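Local coordinates for protein AgaA (Rhizobium radiobacter, PDB 6HLX) that probably serves as the periplasmic binding protein of an ABC transporter, capturing the opine agropinic acid for import into the bacterium, at residues K460-F465 against E481-E486; R452-A457 against L472-G477; D58-T63 against S121-A126. All blocks are in the same frame, centred on the assembly; numbering follows the deposited sequence.

Contact 1: K460-F465 against E481-E486; sequences KGVTGF and ENTKIE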
ATOM      1  N   LYS A 460      14.004   1.758  23.515  1.00 27.05           N
ATOM      2  CA  LYS A 460      15.021   0.771  23.905  1.00 26.94           C
ATOM      3  C   LYS A 460      14.272  -0.248  24.794  1.00 29.29           C
ATOM      4  O   LYS A 460      13.520   0.147  25.689  1.00 29.10           O
ATOM      5  CB  LYS A 460      16.141   1.447  24.708  1.00 29.29           C
ATOM      6  CG  LYS A 460      17.282   0.500  25.099  1.00 35.93           C
ATOM      7  CD  LYS A 460      18.396   1.249  25.819  1.00 43.54           C
ATOM      8  CE  LYS A 460      19.550   0.337  26.174  1.00 56.03           C
ATOM      9  NZ  LYS A 460      20.708   1.097  26.713  1.00 67.85           N
ATOM     10  N   GLY A 461      14.431  -1.526  24.489  1.00 26.76           N
ATOM     11  CA  GLY A 461      13.726  -2.594  25.194  1.00 26.19           C
ATOM     12  C   GLY A 461      12.821  -3.365  24.251  1.00 27.36           C
ATOM     13  O   GLY A 461      12.436  -4.498  24.540  1.00 26.66           O
ATOM     14  N   VAL A 462      12.463  -2.747  23.106  1.00 23.37           N
ATOM     15  CA  VAL A 462      11.636  -3.385  22.074  1.00 21.84           C
ATOM     16  C   VAL A 462      12.584  -4.083  21.112  1.00 26.24           C
ATOM     17  O   VAL A 462      13.561  -3.474  20.659  1.00 26.04           O
ATOM     18  CB  VAL A 462      10.768  -2.346  21.296  1.00 25.15           C
ATOM     19  CG1 VAL A 462      10.061  -2.985  20.100  1.00 25.05           C
ATOM     20  CG2 VAL A 462       9.771  -1.637  22.211  1.00 24.94           C
ATOM     21  N   THR A 463      12.286  -5.342  20.768  1.00 23.69           N
ATOM     22  CA  THR A 463      13.047  -6.084  19.756  1.00 22.79           C
ATOM     23  C   THR A 463      12.065  -6.857  18.907  1.00 24.03           C
ATOM     24  O   THR A 463      10.912  -7.004  19.293  1.00 23.98           O
ATOM     25  CB  THR A 463      14.070  -7.065  20.399  1.00 25.68           C
ATOM     26  OG1 THR A 463      13.367  -7.986  21.231  1.00 26.24           O
ATOM     27  CG2 THR A 463      15.185  -6.354  21.210  1.00 27.95           C
ATOM     28  N   GLY A 464      12.523  -7.362  17.767  1.00 21.81           N
ATOM     29  CA  GLY A 464      11.703  -8.221  16.934  1.00 20.60           C
ATOM     30  C   GLY A 464      10.683  -7.519  16.069  1.00 24.05           C
ATOM     31  O   GLY A 464       9.879  -8.201  15.449  1.00 25.01           O
ATOM     32  N   PHE A 465      10.649  -6.171  16.069  1.00 21.11           N
ATOM     33  CA  PHE A 465       9.763  -5.456  15.138  1.00 19.31           C
ATOM     34  C   PHE A 465      10.642  -5.115  13.935  1.00 24.19           C
ATOM     35  O   PHE A 465      11.760  -4.617  14.114  1.00 23.44           O
ATOM     36  CB  PHE A 465       9.115  -4.187  15.735  1.00 20.74           C
ATOM     37  CG  PHE A 465       8.062  -3.613  14.796  1.00 21.41           C
ATOM     38  CD1 PHE A 465       6.776  -4.151  14.750  1.00 21.87           C
ATOM     39  CD2 PHE A 465       8.382  -2.581  13.913  1.00 23.10           C
ATOM     40  CE1 PHE A 465       5.817  -3.656  13.848  1.00 23.23           C
ATOM     41  CE2 PHE A 465       7.428  -2.085  13.015  1.00 24.72           C
ATOM     42  CZ  PHE A 465       6.154  -2.626  12.977  1.00 23.05           C
ATOM     43  N   GLU A 481       4.062 -10.173  15.387  1.00 19.84           N
ATOM     44  CA  GLU A 481       4.028 -11.519  15.974  1.00 19.91           C
ATOM     45  C   GLU A 481       5.393 -11.961  16.520  1.00 24.15           C
ATOM     46  O   GLU A 481       5.464 -12.952  17.245  1.00 23.38           O
ATOM     47  CB  GLU A 481       3.492 -12.549  14.975  1.00 21.01           C
ATOM     48  CG  GLU A 481       4.413 -12.841  13.796  1.00 24.73           C
ATOM     49  CD  GLU A 481       3.925 -13.968  12.902  1.00 38.39           C
ATOM     50  OE1 GLU A 481       2.888 -14.577  13.236  1.00 28.02           O
ATOM     51  OE2 GLU A 481       4.582 -14.254  11.879  1.00 40.57           O
ATOM     52  N   ASN A 482       6.475 -11.279  16.107  1.00 20.93           N
ATOM     53  CA  ASN A 482       7.846 -11.592  16.545  1.00 21.51           C
ATOM     54  C   ASN A 482       8.357 -10.588  17.568  1.00 25.25           C
ATOM     55  O   ASN A 482       9.486 -10.712  18.043  1.00 24.19           O
ATOM     56  CB  ASN A 482       8.776 -11.495  15.340  1.00 23.07           C
ATOM     57  CG  ASN A 482       8.415 -12.426  14.213  1.00 31.64           C
ATOM     58  OD1 ASN A 482       7.992 -13.569  14.432  1.00 27.71           O
ATOM     59  ND2 ASN A 482       8.603 -11.955  12.991  1.00 30.03           N
ATOM     60  N   THR A 483       7.590  -9.528  17.793  1.00 20.61           N
ATOM     61  CA  THR A 483       8.013  -8.428  18.659  1.00 19.77           C
ATOM     62  C   THR A 483       8.002  -8.835  20.129  1.00 23.91           C
ATOM     63  O   THR A 483       7.098  -9.542  20.567  1.00 22.75           O
ATOM     64  CB  THR A 483       7.169  -7.193  18.348  1.00 21.25           C
ATOM     65  OG1 THR A 483       7.255  -6.944  16.923  1.00 20.06           O
ATOM     66  CG2 THR A 483       7.630  -5.951  19.133  1.00 23.18           C
ATOM     67  N   LYS A 484       9.010  -8.381  20.874  1.00 21.64           N
ATOM     68  CA  LYS A 484       9.135  -8.630  22.319  1.00 21.09           C
ATOM     69  C   LYS A 484       9.448  -7.307  23.000  1.00 24.50           C
ATOM     70  O   LYS A 484       9.999  -6.402  22.370  1.00 23.29           O
ATOM     71  CB  LYS A 484      10.279  -9.622  22.607  1.00 24.59           C
ATOM     72  CG  LYS A 484      10.153 -10.959  21.883  1.00 27.93           C
ATOM     73  CD  LYS A 484      11.227 -11.941  22.324  1.00 35.29           C
ATOM     74  CE  LYS A 484      11.064 -13.263  21.612  1.00 45.67           C
ATOM     75  NZ  LYS A 484      11.878 -14.349  22.238  1.00 54.96           N
ATOM     76  N   ILE A 485       9.113  -7.197  24.290  1.00 21.62           N
ATOM     77  CA  ILE A 485       9.390  -5.975  25.018  1.00 22.53           C
ATOM     78  C   ILE A 485       9.831  -6.373  26.418  1.00 27.20           C
ATOM     79  O   ILE A 485       9.246  -7.273  27.033  1.00 27.40           O
ATOM     80  CB  ILE A 485       8.173  -5.000  24.992  1.00 25.42           C
ATOM     81  CG1 ILE A 485       8.581  -3.596  25.469  1.00 26.53           C
ATOM     82  CG2 ILE A 485       6.926  -5.546  25.740  1.00 26.81           C
ATOM     83  CD1 ILE A 485       7.589  -2.537  25.113  1.00 32.12           C
ATOM     84  N   GLU A 486      10.896  -5.739  26.895  1.00 26.22           N
ATOM     85  CA  GLU A 486      11.402  -6.007  28.248  1.00 26.82           C
ATOM     86  C   GLU A 486      10.411  -5.460  29.261  1.00 30.18           C
ATOM     87  O   GLU A 486       9.701  -4.492  28.973  1.00 27.38           O
ATOM     88  CB  GLU A 486      12.753  -5.301  28.438  1.00 29.10           C
ATOM     89  CG  GLU A 486      13.899  -6.009  27.737  1.00 37.44           C
ATOM     90  CD  GLU A 486      15.263  -5.399  27.992  1.00 60.99           C
ATOM     91  OE1 GLU A 486      15.499  -4.896  29.115  1.00 60.74           O
ATOM     92  OE2 GLU A 486      16.102  -5.431  27.064  1.00 56.42           O
TER
HETATM   93  O   HOH W   1      10.472  -9.431  13.109  1.00 23.31           O
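Thr-463 and Lys-484 form the hydrogen-bonded pair of a short two-stranded antiparallel sheet. Thr-463 N donates to Lys-484 O at 3.0 Å, and Lys-484 N returns a bond to Thr-463 O at 2.8 Å. Both bonds are close to straight, with 169° at the hydrogen. The ladder gains a third rung where Glu-486 N reaches Gly-461 O at 3.1 Å. This bond is more bent, and its donor lies above the carbonyl plane.

Val-462 and Ile-485 are the neighbouring non-hydrogen-bonded pair. Their branches meet as Val-462 CG2 and Ile-485 CD1, 3.7 Å apart. Ile-485 CG1 stands opposite the backbone N (chi1 -167°), which carries the terminal methyl to this meeting. The other branch, Val-462 CG1, lies 4.0 Å from the Thr-483 methyl CG2. The Thr-483 hydroxyl instead comes to the edge of the Phe-465 ring, in its plane, with OG1 3.6 Å from CD1. Past the strand end, a water donates to Gly-464 O at 2.7 Å and accepts from Asn-482 ND2 at 3.1 Å.

Further out, Ser-479 O holds Thr-483 OG1 by a hydrogen bond, and Lys-185 binds Asn-482 OD1. Val-462 and Phe-465 both pack on Ile-213 of strand 213-214. Ile-485 touches Asp-212, which binds zinc together with His-488 and His-490 of the C-terminal histidine run, evidently a purification tag. The chemistry is therefore divided: backbone bonds set the pairing of the strands, while apolar branches pack the little sheet against strand 213-214.

Contact 2: R452-A457 against L472-G477; sequences REQNYA and LTFQSG. With G9Z (agropinic acid), chain E.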
ATOM      1  N   ARG A 452      11.176   8.311  -0.958  1.00 21.82           N
ATOM      2  CA  ARG A 452      11.225   8.878   0.400  1.00 22.04           C
ATOM      3  C   ARG A 452      11.664   7.839   1.431  1.00 25.24           C
ATOM      4  O   ARG A 452      11.515   6.633   1.205  1.00 24.15           O
ATOM      5  CB  ARG A 452       9.853   9.462   0.807  1.00 25.19           C
ATOM      6  CG  ARG A 452       8.774   8.399   1.037  1.00 28.02           C
ATOM      7  CD  ARG A 452       7.440   9.004   1.464  1.00 27.74           C
ATOM      8  NE  ARG A 452       6.676   8.076   2.303  1.00 25.51           N
ATOM      9  CZ  ARG A 452       5.369   7.856   2.187  1.00 27.10           C
ATOM     10  NH1 ARG A 452       4.662   8.477   1.248  1.00 24.24           N
ATOM     11  NH2 ARG A 452       4.753   7.034   3.024  1.00 21.48           N
ATOM     12  N   GLU A 453      12.111   8.310   2.601  1.00 22.31           N
ATOM     13  CA  GLU A 453      12.385   7.403   3.725  1.00 22.36           C
ATOM     14  C   GLU A 453      11.039   7.109   4.410  1.00 25.91           C
ATOM     15  O   GLU A 453      10.160   7.984   4.477  1.00 26.90           O
ATOM     16  CB  GLU A 453      13.304   8.072   4.753  1.00 24.35           C
ATOM     17  CG  GLU A 453      14.713   8.287   4.226  1.00 31.31           C
ATOM     18  CD  GLU A 453      15.712   8.661   5.299  1.00 43.74           C
ATOM     19  OE1 GLU A 453      16.884   8.922   4.947  1.00 36.80           O
ATOM     20  OE2 GLU A 453      15.328   8.699   6.492  1.00 34.37           O
ATOM     21  N   GLN A 454      10.884   5.893   4.927  1.00 21.44           N
ATOM     22  CA  GLN A 454       9.672   5.472   5.636  1.00 19.38           C
ATOM     23  C   GLN A 454      10.196   4.797   6.888  1.00 23.75           C
ATOM     24  O   GLN A 454      10.736   3.689   6.825  1.00 25.03           O
ATOM     25  CB  GLN A 454       8.842   4.514   4.767  1.00 20.18           C
ATOM     26  CG  GLN A 454       7.543   4.046   5.461  1.00 23.72           C
ATOM     27  CD  GLN A 454       6.521   5.160   5.631  1.00 25.14           C
ATOM     28  OE1 GLN A 454       6.555   6.173   4.937  1.00 25.05           O
ATOM     29  NE2 GLN A 454       5.583   4.986   6.550  1.00 27.15           N
ATOM     30  N   ASN A 455      10.139   5.513   8.015  1.00 19.48           N
ATOM     31  CA  ASN A 455      10.787   5.026   9.221  1.00 18.83           C
ATOM     32  C   ASN A 455       9.814   4.764  10.352  1.00 22.90           C
ATOM     33  O   ASN A 455       8.772   5.423  10.452  1.00 21.63           O
ATOM     34  CB  ASN A 455      11.819   6.080   9.680  1.00 21.92           C
ATOM     35  CG  ASN A 455      12.853   6.402   8.609  1.00 29.47           C
ATOM     36  OD1 ASN A 455      13.307   5.525   7.883  1.00 29.66           O
ATOM     37  ND2 ASN A 455      13.228   7.652   8.462  1.00 23.65           N
ATOM     38  N   TYR A 456      10.170   3.779  11.190  1.00 20.07           N
ATOM     39  CA  TYR A 456       9.512   3.480  12.465  1.00 20.19           C
ATOM     40  C   TYR A 456      10.498   3.892  13.546  1.00 22.35           C
ATOM     41  O   TYR A 456      11.709   4.033  13.295  1.00 22.44           O
ATOM     42  CB  TYR A 456       9.262   1.963  12.648  1.00 20.06           C
ATOM     43  CG  TYR A 456       8.104   1.457  11.821  1.00 20.24           C
ATOM     44  CD1 TYR A 456       8.281   1.103  10.482  1.00 22.57           C
ATOM     45  CD2 TYR A 456       6.818   1.382  12.354  1.00 20.54           C
ATOM     46  CE1 TYR A 456       7.218   0.642   9.711  1.00 22.08           C
ATOM     47  CE2 TYR A 456       5.741   0.934  11.587  1.00 19.78           C
ATOM     48  CZ  TYR A 456       5.950   0.571  10.261  1.00 24.26           C
ATOM     49  OH  TYR A 456       4.913   0.169   9.456  1.00 23.06           O
ATOM     50  N   ALA A 457       9.996   4.025  14.771  1.00 19.50           N
ATOM     51  CA  ALA A 457      10.881   4.255  15.898  1.00 19.10           C
ATOM     52  C   ALA A 457      10.396   3.413  17.047  1.00 23.52           C
ATOM     53  O   ALA A 457       9.187   3.202  17.194  1.00 21.95           O
ATOM     54  CB  ALA A 457      10.908   5.717  16.283  1.00 20.14           C
ATOM     55  N   LEU A 472       7.728  -3.478   0.873  1.00 18.41           N
ATOM     56  CA  LEU A 472       6.948  -4.162   1.919  1.00 18.84           C
ATOM     57  C   LEU A 472       6.791  -3.339   3.186  1.00 20.69           C
ATOM     58  O   LEU A 472       6.170  -3.819   4.151  1.00 19.94           O
ATOM     59  CB  LEU A 472       7.579  -5.525   2.267  1.00 19.04           C
ATOM     60  CG  LEU A 472       7.557  -6.538   1.142  1.00 23.28           C
ATOM     61  CD1 LEU A 472       8.300  -7.755   1.532  1.00 22.50           C
ATOM     62  CD2 LEU A 472       6.127  -6.893   0.766  1.00 23.67           C
ATOM     63  N   THR A 473       7.325  -2.095   3.215  1.00 17.26           N
ATOM     64  CA  THR A 473       7.272  -1.309   4.465  1.00 17.47           C
ATOM     65  C   THR A 473       5.852  -1.130   5.029  1.00 19.49           C
ATOM     66  O   THR A 473       5.687  -1.201   6.255  1.00 19.31           O
ATOM     67  CB  THR A 473       8.012   0.033   4.344  1.00 20.25           C
ATOM     68  OG1 THR A 473       7.988   0.710   5.616  1.00 19.31           O
ATOM     69  CG2 THR A 473       7.427   0.945   3.252  1.00 18.69           C
ATOM     70  N   PHE A 474       4.833  -0.939   4.179  1.00 17.75           N
ATOM     71  CA  PHE A 474       3.462  -0.748   4.693  1.00 16.77           C
ATOM     72  C   PHE A 474       2.850  -2.023   5.322  1.00 21.45           C
ATOM     73  O   PHE A 474       1.776  -1.945   5.933  1.00 20.45           O
ATOM     74  CB  PHE A 474       2.529  -0.167   3.628  1.00 18.64           C
ATOM     75  CG  PHE A 474       2.833   1.235   3.138  1.00 19.08           C
ATOM     76  CD1 PHE A 474       3.689   2.079   3.851  1.00 20.64           C
ATOM     77  CD2 PHE A 474       2.217   1.736   1.993  1.00 20.89           C
ATOM     78  CE1 PHE A 474       3.930   3.391   3.418  1.00 21.78           C
ATOM     79  CE2 PHE A 474       2.486   3.043   1.543  1.00 21.96           C
ATOM     80  CZ  PHE A 474       3.338   3.857   2.256  1.00 20.20           C
ATOM     81  N   GLN A 475       3.518  -3.188   5.125  1.00 18.38           N
ATOM     82  CA  GLN A 475       3.073  -4.467   5.702  1.00 18.11           C
ATOM     83  C   GLN A 475       3.855  -4.811   6.965  1.00 21.34           C
ATOM     84  O   GLN A 475       3.714  -5.925   7.484  1.00 20.97           O
ATOM     85  CB  GLN A 475       3.209  -5.608   4.683  1.00 19.51           C
ATOM     86  CG  GLN A 475       2.313  -5.393   3.460  1.00 21.89           C
ATOM     87  CD  GLN A 475       2.238  -6.636   2.620  1.00 26.07           C
ATOM     88  OE1 GLN A 475       2.582  -7.718   3.076  1.00 26.87           O
ATOM     89  NE2 GLN A 475       1.789  -6.493   1.380  1.00 24.33           N
ATOM     90  N   SER A 476       4.680  -3.879   7.469  1.00 19.28           N
ATOM     91  CA  SER A 476       5.529  -4.120   8.652  1.00 18.05           C
ATOM     92  C   SER A 476       4.762  -4.580   9.891  1.00 21.37           C
ATOM     93  O   SER A 476       5.349  -5.264  10.752  1.00 20.81           O
ATOM     94  CB  SER A 476       6.376  -2.896   8.988  1.00 19.27           C
ATOM     95  OG  SER A 476       7.269  -2.581   7.931  1.00 20.97           O
ATOM     96  N   GLY A 477       3.460  -4.241   9.961  1.00 17.96           N
ATOM     97  CA  GLY A 477       2.612  -4.699  11.068  1.00 18.62           C
ATOM     98  C   GLY A 477       2.577  -6.218  11.205  1.00 21.95           C
ATOM     99  O   GLY A 477       2.338  -6.738  12.304  1.00 21.06           O
TER
HETATM  100  OAM G9Z E 604      -1.991   5.419   4.423  1.00 19.83           O
HETATM  101  CAB G9Z E 604      -1.333   6.418   4.102  1.00 20.73           C
HETATM  102  CAC G9Z E 604      -1.268   7.578   4.902  1.00 21.35           C
HETATM  103  CB  G9Z E 604      -0.329   8.569   4.148  1.00 20.86           C
HETATM  104  CA  G9Z E 604      -0.055   7.912   2.806  1.00 19.50           C
HETATM  105  C   G9Z E 604       1.349   7.859   2.534  1.00 21.29           C
HETATM  106  O   G9Z E 604       2.023   6.900   3.003  1.00 20.70           O
HETATM  107  N   G9Z E 604      -0.715   6.569   2.916  1.00 18.24           N
HETATM  108  CAG G9Z E 604      -0.600   5.479   1.873  1.00 18.29           C
HETATM  109  CAH G9Z E 604      -1.569   5.742   0.719  1.00 20.27           C
HETATM  110  OAP G9Z E 604      -1.153   6.960   0.102  1.00 20.84           O
HETATM  111  CAI G9Z E 604      -1.577   4.613  -0.316  1.00 20.24           C
HETATM  112  OAQ G9Z E 604      -1.576   3.339   0.376  1.00 19.16           O
HETATM  113  CAJ G9Z E 604      -2.865   4.655  -1.206  1.00 19.85           C
HETATM  114  OAR G9Z E 604      -2.828   3.573  -2.155  1.00 20.34           O
HETATM  115  CAK G9Z E 604      -3.162   5.992  -1.926  1.00 19.14           C
HETATM  116  OAT G9Z E 604      -4.501   5.963  -2.459  1.00 20.09           O
HETATM  117  CAL G9Z E 604      -2.125   6.326  -3.010  1.00 19.08           C
HETATM  118  OAS G9Z E 604      -2.381   7.642  -3.547  1.00 20.39           O
HETATM  119  OXT G9Z E 604       1.856   8.799   1.863  1.00 20.87           O
HETATM  120  O   HOH W   2       5.607   1.796   7.089  1.00 21.99           O
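Gln-454 OE1, close to the Phe-474 ring, is gripped by two nitrogens of Arg-452. This is the ligand cleft of a periplasmic binding protein. Arg-452 NE donates to Gln-454 OE1 at 3.3 Å and Arg-452 NH2 at 2.8 Å, so the guanidinium is held side-on with the oxygen in its plane. The same group binds the carboxylate of agropinic acid: Arg-452 NH2 reaches ligand O at 2.7 Å, and NH1 reaches OXT at 2.9 Å. Gln-454 is thus a second-shell residue that fixes the rotation of a first-shell arginine.

Phe-474, also in the ligand pocket, offers its ring edge to both residues. Its CZ lies 3.6 Å from Arg-452 NH2. The Gln-454 amide stands nearly upright to the ring, the planes 87° apart. With chi1 at 180°, Gln-454 CG comes to 3.4 Å from Thr-473 OG1; the bend at chi2 (69°) turns the amide to the edge of the Phe-474 ring. The Thr-473 hydroxyl is hydrogen-bonded to Asn-467 OD1.

Thr-473 O accepts from both N and OG of Ser-476, whose CB lies 3.4 Å from Tyr-456 OH. A water joins the two segments: it accepts from Gln-454 NE2, donates to Thr-473 OG1, and lies 3.0 Å from Tyr-456 OH.

Contact 3: D58-T63 against S121-A126; sequences DAKEFT and STPSVA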
ATOM      1  N   ASP A  58       2.143 -23.192 -16.343  1.00 25.04           N
ATOM      2  CA  ASP A  58       1.686 -22.043 -17.141  1.00 25.20           C
ATOM      3  C   ASP A  58       1.053 -20.965 -16.209  1.00 27.95           C
ATOM      4  O   ASP A  58       0.501 -19.983 -16.707  1.00 27.65           O
ATOM      5  CB  ASP A  58       0.682 -22.495 -18.205  1.00 27.59           C
ATOM      6  CG  ASP A  58      -0.583 -23.168 -17.683  1.00 35.37           C
ATOM      7  OD1 ASP A  58      -0.692 -23.371 -16.460  1.00 34.97           O
ATOM      8  OD2 ASP A  58      -1.457 -23.490 -18.497  1.00 37.43           O
ATOM      9  N   ALA A  59       1.087 -21.179 -14.868  1.00 24.42           N
ATOM     10  CA  ALA A  59       0.576 -20.240 -13.866  1.00 23.96           C
ATOM     11  C   ALA A  59      -0.917 -19.909 -14.050  1.00 24.99           C
ATOM     12  O   ALA A  59      -1.348 -18.768 -13.853  1.00 24.91           O
ATOM     13  CB  ALA A  59       1.436 -18.974 -13.836  1.00 24.46           C
ATOM     14  N   LYS A  60      -1.712 -20.932 -14.401  1.00 23.00           N
ATOM     15  CA  LYS A  60      -3.162 -20.801 -14.557  1.00 22.33           C
ATOM     16  C   LYS A  60      -3.960 -21.596 -13.518  1.00 25.26           C
ATOM     17  O   LYS A  60      -5.148 -21.320 -13.335  1.00 24.36           O
ATOM     18  CB  LYS A  60      -3.586 -21.278 -15.940  1.00 25.77           C
ATOM     19  CG  LYS A  60      -3.519 -20.215 -16.994  1.00 35.13           C
ATOM     20  CD  LYS A  60      -3.929 -20.769 -18.357  1.00 39.08           C
ATOM     21  CE  LYS A  60      -5.418 -20.703 -18.580  1.00 38.92           C
ATOM     22  NZ  LYS A  60      -5.726 -20.985 -20.006  1.00 34.35           N
ATOM     23  N   GLU A  61      -3.343 -22.624 -12.902  1.00 22.25           N
ATOM     24  CA  GLU A  61      -4.022 -23.493 -11.918  1.00 22.36           C
ATOM     25  C   GLU A  61      -3.231 -23.499 -10.623  1.00 26.46           C
ATOM     26  O   GLU A  61      -2.000 -23.659 -10.648  1.00 26.33           O
ATOM     27  CB  GLU A  61      -4.187 -24.925 -12.460  1.00 23.55           C
ATOM     28  CG  GLU A  61      -5.121 -24.996 -13.660  1.00 31.69           C
ATOM     29  CD  GLU A  61      -5.178 -26.353 -14.333  1.00 49.47           C
ATOM     30  OE1 GLU A  61      -5.927 -27.221 -13.837  1.00 44.04           O
ATOM     31  OE2 GLU A  61      -4.478 -26.552 -15.351  1.00 52.01           O
ATOM     32  N   PHE A  62      -3.933 -23.326  -9.492  1.00 22.43           N
ATOM     33  CA  PHE A  62      -3.300 -23.199  -8.177  1.00 21.27           C
ATOM     34  C   PHE A  62      -4.005 -24.115  -7.192  1.00 26.77           C
ATOM     35  O   PHE A  62      -5.236 -24.082  -7.109  1.00 27.33           O
ATOM     36  CB  PHE A  62      -3.416 -21.731  -7.696  1.00 21.78           C
ATOM     37  CG  PHE A  62      -2.713 -20.714  -8.582  1.00 22.50           C
ATOM     38  CD1 PHE A  62      -3.253 -20.342  -9.816  1.00 25.15           C
ATOM     39  CD2 PHE A  62      -1.519 -20.123  -8.180  1.00 23.84           C
ATOM     40  CE1 PHE A  62      -2.563 -19.473 -10.669  1.00 25.25           C
ATOM     41  CE2 PHE A  62      -0.838 -19.239  -9.026  1.00 25.45           C
ATOM     42  CZ  PHE A  62      -1.381 -18.894 -10.251  1.00 24.46           C
ATOM     43  N   THR A  63      -3.252 -24.929  -6.457  1.00 21.77           N
ATOM     44  CA  THR A  63      -3.863 -25.781  -5.424  1.00 20.48           C
ATOM     45  C   THR A  63      -3.289 -25.364  -4.101  1.00 23.61           C
ATOM     46  O   THR A  63      -2.072 -25.317  -3.963  1.00 23.57           O
ATOM     47  CB  THR A  63      -3.619 -27.280  -5.668  1.00 25.12           C
ATOM     48  OG1 THR A  63      -4.175 -27.636  -6.925  1.00 25.22           O
ATOM     49  CG2 THR A  63      -4.269 -28.162  -4.582  1.00 25.18           C
ATOM     50  N   SER A 121      -8.603 -17.273 -15.697  1.00 21.50           N
ATOM     51  CA  SER A 121      -9.033 -17.101 -17.081  1.00 21.62           C
ATOM     52  C   SER A 121      -7.812 -16.754 -17.960  1.00 26.87           C
ATOM     53  O   SER A 121      -7.800 -17.071 -19.152  1.00 27.58           O
ATOM     54  CB  SER A 121     -10.130 -16.038 -17.171  1.00 24.32           C
ATOM     55  OG  SER A 121      -9.777 -14.871 -16.440  1.00 29.54           O
ATOM     56  N   THR A 122      -6.792 -16.069 -17.368  1.00 23.88           N
ATOM     57  CA  THR A 122      -5.522 -15.734 -18.041  1.00 22.89           C
ATOM     58  C   THR A 122      -4.375 -16.042 -17.058  1.00 26.31           C
ATOM     59  O   THR A 122      -4.572 -15.884 -15.854  1.00 25.53           O
ATOM     60  CB  THR A 122      -5.482 -14.250 -18.495  1.00 31.42           C
ATOM     61  OG1 THR A 122      -5.756 -13.384 -17.382  1.00 31.89           O
ATOM     62  CG2 THR A 122      -6.436 -13.954 -19.666  1.00 31.76           C
ATOM     63  N   PRO A 123      -3.171 -16.433 -17.527  1.00 23.78           N
ATOM     64  CA  PRO A 123      -2.093 -16.762 -16.572  1.00 22.96           C
ATOM     65  C   PRO A 123      -1.601 -15.585 -15.762  1.00 26.48           C
ATOM     66  O   PRO A 123      -1.658 -14.436 -16.222  1.00 25.34           O
ATOM     67  CB  PRO A 123      -0.963 -17.279 -17.458  1.00 25.26           C
ATOM     68  CG  PRO A 123      -1.588 -17.605 -18.775  1.00 29.72           C
ATOM     69  CD  PRO A 123      -2.746 -16.674 -18.926  1.00 25.36           C
ATOM     70  N   SER A 124      -1.124 -15.872 -14.541  1.00 22.61           N
ATOM     71  CA  SER A 124      -0.536 -14.840 -13.697  1.00 21.57           C
ATOM     72  C   SER A 124       0.530 -15.422 -12.788  1.00 24.63           C
ATOM     73  O   SER A 124       0.216 -16.106 -11.792  1.00 23.41           O
ATOM     74  CB  SER A 124      -1.577 -14.096 -12.875  1.00 24.63           C
ATOM     75  OG  SER A 124      -0.897 -13.113 -12.107  1.00 28.85           O
ATOM     76  N   VAL A 125       1.789 -15.068 -13.074  1.00 21.00           N
ATOM     77  CA  VAL A 125       2.918 -15.460 -12.216  1.00 20.38           C
ATOM     78  C   VAL A 125       2.912 -14.587 -10.911  1.00 23.80           C
ATOM     79  O   VAL A 125       3.753 -14.805 -10.038  1.00 24.45           O
ATOM     80  CB  VAL A 125       4.272 -15.314 -12.967  1.00 24.33           C
ATOM     81  CG1 VAL A 125       4.332 -16.261 -14.171  1.00 24.82           C
ATOM     82  CG2 VAL A 125       4.517 -13.857 -13.388  1.00 23.90           C
ATOM     83  N   ALA A 126       2.005 -13.587 -10.815  1.00 20.52           N
ATOM     84  CA  ALA A 126       1.917 -12.689  -9.647  1.00 20.49           C
ATOM     85  C   ALA A 126       0.740 -13.023  -8.716  1.00 22.54           C
ATOM     86  O   ALA A 126       0.562 -12.352  -7.702  1.00 22.31           O
ATOM     87  CB  ALA A 126       1.801 -11.252 -10.116  1.00 21.87           C
TER
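Lys-60 and Pro-123 lie side by side and point the same way at the turn of a beta hairpin. Strands 45-55 and 61-66 form this hairpin, in a five-stranded antiparallel sheet, and residues 58-60 belong to its turn. The other segment leaves strand 115-120 of the same sheet and heads for helix 127-131.

The aliphatic part of Lys-60 runs along the proline ring, with Lys-60 CG 3.7 Å from Pro-123 CG. The lysine chain stays extended through CD and bends only at chi3 (87°). The proline ring is also pressed against the turn itself, since its CB comes to 3.2 Å from Asp-58 O. The ring further touches Ala-422 of helix 411-422.

Ala-59 points toward the second segment. Its CB lies 3.7 Å from Ser-124 O and touches Val-125 CG1 more lightly, at 4.0 Å. Its backbone is in the left-handed region, as part of the turn. Ala-59 O then accepts from Ser-124 N at 3.0 Å in an almost straight bond, 170° at the hydrogen. This one bond ties the hairpin turn to the loop.

Phe-62 meets the loop with its ring edge. Its CZ is 3.6 Å from Ser-124 O, which lies near the ring plane. The ring also packs on Leu-120 and Val-55, so strands on both sides of strand 61-66 help to hold it.

The turn has its own support. Ser-56 OG is hydrogen-bonded to Asp-58 OD1 and to the backbone N of Lys-60 and Glu-61. The approach to helix 127-131 carries a capping bond, in which Ser-124 OG accepts from Ala-126 N at 3.2 Å.

Contact 3 comes first along the chain and closes before the other two open. Contacts 1 and 2 interleave: 452-457, 460-465, 472-477 and 481-486 alternate between them. Their centres are 16 Å apart and they touch. Phe-465 packs edge-to-face with Tyr-456 and lies 3.5 Å from Ser-476 O, measured from its CE1. Strand 456-459, in the seven-stranded mixed sheet, leads directly to strand 462-463. The closing part of the chain runs from the agropinic acid site to the small sheet near the C-terminus, where zinc ligands include histidines evidently from a tag. Contact 3 sits apart on the five-stranded sheet, its centre about 30 Å from that of contact 2 and 38 Å from that of contact 1.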